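Local coordinates for protein propionate kinase (Francisella tularensis subsp. tularensis, PDB 3KHY) that probably transfers a phosphate group between ATP and acetate or propionate to give the acyl phosphate and ADP, with magnesium as cofactor, and works as a homodimer, at residues A[145-153]-A[208-218]; A[339-347]-A[357-365]. One frame throughout, in Å; residues are numbered along the deposited sequence.

Contact 1. Residues A[145-153]-A[208-218]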
# COMPACT_ATOMS: atom_id res chain seq x y z
N PHE A 145 4.04 9.23 -18.38
CA PHE A 145 5.37 9.28 -17.75
C PHE A 145 5.71 8.00 -16.98
O PHE A 145 6.86 7.58 -16.95
CB PHE A 145 5.48 10.51 -16.82
CG PHE A 145 6.88 10.74 -16.28
CD1 PHE A 145 7.95 10.91 -17.14
CD2 PHE A 145 7.11 10.83 -14.91
CE1 PHE A 145 9.24 11.13 -16.66
CE2 PHE A 145 8.40 11.05 -14.41
CZ PHE A 145 9.46 11.20 -15.30
N HIS A 146 4.70 7.37 -16.39
CA HIS A 146 4.95 6.21 -15.54
C HIS A 146 5.05 4.89 -16.33
O HIS A 146 5.29 3.82 -15.75
CB HIS A 146 3.88 6.11 -14.44
CG HIS A 146 3.78 7.34 -13.59
ND1 HIS A 146 4.86 7.84 -12.88
CD2 HIS A 146 2.74 8.17 -13.34
CE1 HIS A 146 4.48 8.92 -12.22
NE2 HIS A 146 3.20 9.14 -12.48
N GLN A 147 4.89 4.97 -17.64
CA GLN A 147 4.91 3.76 -18.45
C GLN A 147 6.31 3.13 -18.56
O GLN A 147 6.45 2.04 -19.09
CB GLN A 147 4.28 4.00 -19.83
CG GLN A 147 2.76 4.05 -19.77
CD GLN A 147 2.17 2.72 -19.32
OE1 GLN A 147 2.32 1.71 -20.00
NE2 GLN A 147 1.53 2.72 -18.16
N THR A 148 7.32 3.79 -18.02
CA THR A 148 8.62 3.14 -17.86
C THR A 148 8.74 2.25 -16.62
O THR A 148 9.75 1.58 -16.43
CB THR A 148 9.76 4.17 -17.84
OG1 THR A 148 9.41 5.22 -16.93
CG2 THR A 148 9.98 4.76 -19.22
N MSE A 149 7.74 2.23 -15.75
CA MSE A 149 7.81 1.33 -14.60
C MSE A 149 7.88 -0.12 -15.08
O MSE A 149 7.06 -0.54 -15.89
CB MSE A 149 6.59 1.46 -13.69
CG MSE A 149 6.44 2.72 -12.91
SE MSE A 149 5.00 2.37 -11.61
CE MSE A 149 3.50 2.43 -12.86
N PRO A 150 8.85 -0.91 -14.58
CA PRO A 150 8.89 -2.30 -15.04
C PRO A 150 7.74 -3.11 -14.46
O PRO A 150 7.16 -2.72 -13.45
CB PRO A 150 10.22 -2.82 -14.50
CG PRO A 150 10.59 -1.89 -13.40
CD PRO A 150 10.03 -0.55 -13.78
N SER A 151 7.43 -4.24 -15.09
CA SER A 151 6.29 -5.07 -14.69
C SER A 151 6.35 -5.61 -13.28
O SER A 151 5.32 -5.69 -12.61
CB SER A 151 6.13 -6.23 -15.68
OG SER A 151 5.78 -5.73 -16.96
N TYR A 152 7.53 -6.00 -12.80
CA TYR A 152 7.62 -6.50 -11.43
C TYR A 152 7.32 -5.41 -10.40
O TYR A 152 7.12 -5.70 -9.22
CB TYR A 152 8.98 -7.17 -11.15
CG TYR A 152 10.15 -6.22 -10.97
CD1 TYR A 152 10.55 -5.80 -9.71
CD2 TYR A 152 10.86 -5.76 -12.07
CE1 TYR A 152 11.63 -4.93 -9.54
CE2 TYR A 152 11.93 -4.89 -11.92
CZ TYR A 152 12.31 -4.48 -10.66
OH TYR A 152 13.38 -3.62 -10.53
N ILE A 153 7.27 -4.17 -10.85
CA ILE A 153 6.92 -3.06 -9.97
C ILE A 153 5.46 -2.63 -10.18
O ILE A 153 4.73 -2.40 -9.22
CB ILE A 153 7.86 -1.85 -10.18
CG1 ILE A 153 9.24 -2.17 -9.60
CG2 ILE A 153 7.28 -0.60 -9.49
CD1 ILE A 153 10.32 -1.15 -9.92
N THR A 208 7.01 10.06 -6.66
CA THR A 208 7.57 9.27 -7.75
C THR A 208 9.07 9.13 -7.60
O THR A 208 9.75 10.09 -7.24
CB THR A 208 7.25 9.92 -9.10
OG1 THR A 208 5.83 9.92 -9.29
CG2 THR A 208 7.93 9.16 -10.25
N ALA A 209 9.57 7.92 -7.88
CA ALA A 209 11.00 7.69 -7.93
C ALA A 209 11.46 7.80 -9.39
O ALA A 209 11.05 7.01 -10.24
CB ALA A 209 11.36 6.30 -7.37
N VAL A 210 12.31 8.78 -9.65
CA VAL A 210 12.80 9.06 -11.00
C VAL A 210 14.29 8.72 -11.09
O VAL A 210 15.12 9.30 -10.38
CB VAL A 210 12.57 10.52 -11.37
CG1 VAL A 210 13.21 10.85 -12.73
CG2 VAL A 210 11.06 10.83 -11.39
N VAL A 211 14.63 7.76 -11.94
CA VAL A 211 16.01 7.32 -12.10
C VAL A 211 16.47 7.64 -13.51
O VAL A 211 15.80 7.29 -14.49
CB VAL A 211 16.16 5.81 -11.82
CG1 VAL A 211 17.59 5.35 -12.06
CG2 VAL A 211 15.73 5.50 -10.37
N ASP A 212 17.58 8.35 -13.62
CA ASP A 212 18.07 8.85 -14.91
C ASP A 212 16.94 9.45 -15.75
O ASP A 212 16.86 9.20 -16.96
CB ASP A 212 18.79 7.75 -15.70
CG ASP A 212 19.73 8.32 -16.76
OD1 ASP A 212 20.25 9.43 -16.56
OD2 ASP A 212 19.97 7.65 -17.79
N GLY A 213 16.07 10.23 -15.12
CA GLY A 213 15.02 10.93 -15.83
C GLY A 213 13.75 10.15 -16.08
O GLY A 213 12.78 10.72 -16.58
N LYS A 214 13.74 8.85 -15.75
CA LYS A 214 12.58 8.00 -15.99
C LYS A 214 11.89 7.51 -14.71
O LYS A 214 12.55 7.12 -13.75
CB LYS A 214 12.98 6.79 -16.83
CG LYS A 214 13.50 7.16 -18.22
CD LYS A 214 13.95 5.91 -18.98
CE LYS A 214 14.38 6.27 -20.39
NZ LYS A 214 14.22 5.11 -21.33
N SER A 215 10.56 7.53 -14.70
CA SER A 215 9.78 7.00 -13.59
C SER A 215 10.03 5.49 -13.43
O SER A 215 9.97 4.74 -14.40
CB SER A 215 8.28 7.26 -13.81
OG SER A 215 7.50 6.64 -12.79
N ILE A 216 10.36 5.05 -12.21
CA ILE A 216 10.55 3.64 -11.94
C ILE A 216 9.52 3.12 -10.94
O ILE A 216 9.26 1.92 -10.88
CB ILE A 216 11.99 3.35 -11.43
CG1 ILE A 216 12.28 1.85 -11.43
CG2 ILE A 216 12.21 3.91 -10.02
CD1 ILE A 216 13.76 1.53 -11.18
N ASP A 217 8.92 4.02 -10.16
CA ASP A 217 7.89 3.62 -9.19
C ASP A 217 7.11 4.88 -8.83
O ASP A 217 7.64 5.98 -8.91
CB ASP A 217 8.55 2.99 -7.95
CG ASP A 217 7.59 2.11 -7.13
OD1 ASP A 217 6.36 2.08 -7.37
OD2 ASP A 217 8.10 1.46 -6.20
N THR A 218 5.85 4.73 -8.44
CA THR A 218 5.04 5.87 -8.09
C THR A 218 3.90 5.40 -7.20
O THR A 218 3.56 4.21 -7.18
CB THR A 218 4.51 6.58 -9.35
OG1 THR A 218 3.94 7.82 -8.99
CG2 THR A 218 3.47 5.70 -10.06
O HOH W 1 9.45 7.86 -17.48
O HOH W 2 5.10 -0.53 -6.66
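His-146 meets Ser-215 edge-on: ND1 and Ser-215 OG lie 2.9 Å apart, with the hydroxyl in the plane of the imidazole and the bond nearly straight at 177°. Across one face of the ring, Thr-218 brings its methyl CG2 over the centre, 3.9 Å from the centroid, in a CH-pi contact. NE2 is held by Ala-173 O. Phe-145 sends its ring along a different direction, toward the turn of the hairpin 208-218. A chi1 of -172°, which sets CG opposite the amide nitrogen, carries the ring over the hairpin, where it takes Ser-215 CB on one face while its edge meets Val-210 CG2 and Gly-213 O, the latter 3.6 Å from CE1. Thr-148 OG1 donates to a lone pair of Ser-215 O at 2.6 Å, in the carbonyl plane. A water joins Phe-145 O, Thr-148 OG1 and Ser-215 N, adding to the polar contacts along strand 214-218, an outermost strand of its sheet. Ile-216 O, packed against Met-149 CG and Ile-153 CD1, is buried with no polar partner. Ile-153 CD1 lies 3.9 Å from Ile-216 CG1, and Asp-217 OD2 hydrogen-bonds to Tyr-310 OH and forms a salt bridge with Lys-302 of the second subunit. The side chain of His-146 lies about 5 Å from that of His-174, a predicted transition-state stabiliser; a ring held by two hydrogen bonds and covered on one face is consistent with a second-shell role.

Contact 2. Residues A[339-347]-A[357-365]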
# COMPACT_ATOMS: atom_id res chain seq x y z
N ALA A 339 14.70 12.13 9.60
CA ALA A 339 15.97 12.39 10.27
C ALA A 339 16.93 11.19 10.22
O ALA A 339 18.12 11.35 9.98
CB ALA A 339 15.74 12.83 11.72
N ASN A 340 16.41 9.98 10.43
CA ASN A 340 17.29 8.81 10.48
C ASN A 340 17.86 8.42 9.12
O ASN A 340 18.74 7.55 9.03
CB ASN A 340 16.59 7.61 11.13
CG ASN A 340 16.26 7.85 12.59
OD1 ASN A 340 17.05 8.44 13.32
ND2 ASN A 340 15.09 7.37 13.02
N LEU A 341 17.36 9.05 8.06
CA LEU A 341 17.83 8.76 6.72
C LEU A 341 18.75 9.85 6.15
O LEU A 341 19.00 9.88 4.95
CB LEU A 341 16.65 8.57 5.76
CG LEU A 341 16.00 7.19 5.67
CD1 LEU A 341 15.48 6.76 7.02
CD2 LEU A 341 14.87 7.20 4.65
N GLY A 342 19.24 10.74 7.00
CA GLY A 342 20.19 11.74 6.55
C GLY A 342 19.58 12.94 5.83
O GLY A 342 20.23 13.52 4.96
N PHE A 343 18.34 13.29 6.19
CA PHE A 343 17.71 14.52 5.71
C PHE A 343 17.62 15.52 6.85
O PHE A 343 17.22 15.18 7.97
CB PHE A 343 16.28 14.26 5.19
CG PHE A 343 16.22 13.39 3.96
CD1 PHE A 343 16.17 12.01 4.07
CD2 PHE A 343 16.21 13.96 2.69
CE1 PHE A 343 16.11 11.20 2.93
CE2 PHE A 343 16.16 13.16 1.55
CZ PHE A 343 16.11 11.78 1.67
N MSE A 344 17.98 16.77 6.57
CA MSE A 344 17.90 17.84 7.58
C MSE A 344 17.56 19.13 6.88
O MSE A 344 18.19 19.49 5.88
CB MSE A 344 19.25 18.02 8.28
CG MSE A 344 19.75 16.76 8.98
SE MSE A 344 18.74 16.43 10.62
CE MSE A 344 18.77 18.24 11.36
N ILE A 345 16.61 19.86 7.44
CA ILE A 345 16.13 21.08 6.81
C ILE A 345 16.87 22.28 7.35
O ILE A 345 17.36 22.26 8.48
CB ILE A 345 14.62 21.24 7.05
CG1 ILE A 345 13.93 21.78 5.79
CG2 ILE A 345 14.35 22.07 8.30
CD1 ILE A 345 12.43 21.64 5.80
N ASP A 346 16.99 23.33 6.53
CA ASP A 346 17.48 24.63 6.99
C ASP A 346 16.26 25.53 7.13
O ASP A 346 15.54 25.78 6.15
CB ASP A 346 18.47 25.23 5.99
CG ASP A 346 18.94 26.62 6.41
OD1 ASP A 346 18.14 27.58 6.33
OD2 ASP A 346 20.11 26.75 6.83
N HIS A 347 16.00 26.01 8.34
CA HIS A 347 14.74 26.69 8.59
C HIS A 347 14.53 27.99 7.82
O HIS A 347 13.45 28.23 7.30
CB HIS A 347 14.50 26.86 10.10
CG HIS A 347 14.29 25.55 10.80
ND1 HIS A 347 13.19 24.76 10.57
CD2 HIS A 347 15.06 24.89 11.71
CE1 HIS A 347 13.28 23.66 11.31
NE2 HIS A 347 14.40 23.72 12.01
N ILE A 357 16.50 23.68 0.26
CA ILE A 357 16.09 23.96 1.65
C ILE A 357 16.73 23.04 2.68
O ILE A 357 16.35 23.05 3.85
CB ILE A 357 14.56 23.93 1.82
CG1 ILE A 357 14.00 22.54 1.48
CG2 ILE A 357 13.90 25.01 0.97
CD1 ILE A 357 12.46 22.42 1.64
N ASN A 358 17.70 22.24 2.25
CA ASN A 358 18.41 21.36 3.16
C ASN A 358 19.52 22.08 3.88
O ASN A 358 20.04 23.09 3.40
CB ASN A 358 19.02 20.16 2.41
CG ASN A 358 19.86 20.60 1.23
OD1 ASN A 358 19.33 20.95 0.18
ND2 ASN A 358 21.18 20.58 1.40
N SER A 359 19.89 21.57 5.04
CA SER A 359 21.04 22.13 5.74
C SER A 359 22.32 21.47 5.23
O SER A 359 22.30 20.70 4.27
CB SER A 359 20.92 21.93 7.25
OG SER A 359 21.01 20.55 7.58
N LYS A 360 23.43 21.77 5.89
CA LYS A 360 24.74 21.29 5.48
C LYS A 360 24.90 19.77 5.45
O LYS A 360 25.43 19.21 4.49
CB LYS A 360 25.80 21.90 6.41
CG LYS A 360 27.21 21.38 6.20
CD LYS A 360 28.16 22.00 7.23
CE LYS A 360 29.17 22.91 6.57
NZ LYS A 360 30.06 22.18 5.62
N ASN A 361 24.47 19.09 6.50
CA ASN A 361 24.69 17.64 6.53
C ASN A 361 23.40 16.91 6.17
O ASN A 361 22.66 16.46 7.05
CB ASN A 361 25.22 17.19 7.88
CG ASN A 361 26.64 17.69 8.16
OD1 ASN A 361 27.50 17.69 7.27
ND2 ASN A 361 26.88 18.12 9.39
N SER A 362 23.13 16.82 4.88
CA SER A 362 21.83 16.34 4.42
C SER A 362 21.87 16.03 2.95
O SER A 362 22.62 16.65 2.20
CB SER A 362 20.76 17.41 4.66
OG SER A 362 19.50 17.00 4.15
N HIS A 363 21.07 15.06 2.53
CA HIS A 363 20.68 14.95 1.14
C HIS A 363 20.11 16.28 0.70
O HIS A 363 19.55 17.02 1.52
CB HIS A 363 19.59 13.89 0.97
CG HIS A 363 20.03 12.50 1.32
ND1 HIS A 363 21.06 11.86 0.66
CD2 HIS A 363 19.58 11.64 2.25
CE1 HIS A 363 21.22 10.65 1.17
NE2 HIS A 363 20.33 10.50 2.15
N ASN A 364 20.21 16.59 -0.59
CA ASN A 364 19.57 17.78 -1.12
C ASN A 364 18.07 17.68 -0.97
O ASN A 364 17.48 16.62 -1.23
CB ASN A 364 19.89 17.98 -2.60
CG ASN A 364 21.32 18.38 -2.83
OD1 ASN A 364 21.92 19.07 -2.00
ND2 ASN A 364 21.89 17.96 -3.96
N ILE A 365 17.44 18.79 -0.58
CA ILE A 365 16.00 18.88 -0.51
C ILE A 365 15.62 20.16 -1.25
O ILE A 365 16.18 21.22 -0.98
CB ILE A 365 15.49 18.96 0.95
CG1 ILE A 365 16.00 17.77 1.77
CG2 ILE A 365 13.95 19.04 0.98
CD1 ILE A 365 16.01 18.01 3.28
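Phe-343 and His-363 form the closely packed end of the contact. The imidazole turns its edge to the phenyl face in an edge-to-face pair, with centroids 4.6 Å apart and planes inclined at 51°; His-363 CD2 comes down on the Phe-343 face, displaced toward the rim. At the phenyl edge, in plane, sits Ile-365 CG1, 3.9 Å from Phe-343 CD2, while Ile-335 of helix 328-337 and Leu-317 of strand 316-320 also pack on Phe-343. Next to the rings, His-363 N donates to Gly-342 O almost in line with the carbonyl. Ser-362 points OG away from its own amide nitrogen (chi1 176°), where it accepts from Met-344 N at 2.9 Å and donates its own hydrogen bond to His-363 O, tying the two backbones together through one hydroxyl. The loops flank the short helix 347-351, and the second runs into strand 365-367, an outermost strand of the five-stranded sheet in this actin-like ATPase fold; a single beta bridge pairs Ile-345 with Asn-358. There Asp-346 N reaches Ile-357 O in a nearly straight bond of 2.8 Å, and Ser-359 N donates to Met-344 O from above the carbonyl plane. The exposed side is looser: Met-344, bent at chi2 and chi3, lies against the 357-365 loop through CB and CG, the latter 3.5 Å from Asn-361 O, while its selenium leads away from that loop.

Both contacts involve edges of the same five-stranded sheet: contact 1 includes strand 214-218 at one border, and contact 2 runs into strand 365-367 at the other. Their centres are 25 Å apart, and nothing in one touches the other. Contact 1 lies nearer the centre of the chain, about 16 Å against 26 Å, and half of its touching residues are buried. It joins a loop and short helix to a hairpin mainly through side-chain hydroxyls, an imidazole and water, close to a histidine predicted to stabilise the transition state. Contact 2 is more peripheral and joins two loops chiefly through backbone amides and carbonyls, with an aromatic pair of which only the phenylalanine is buried.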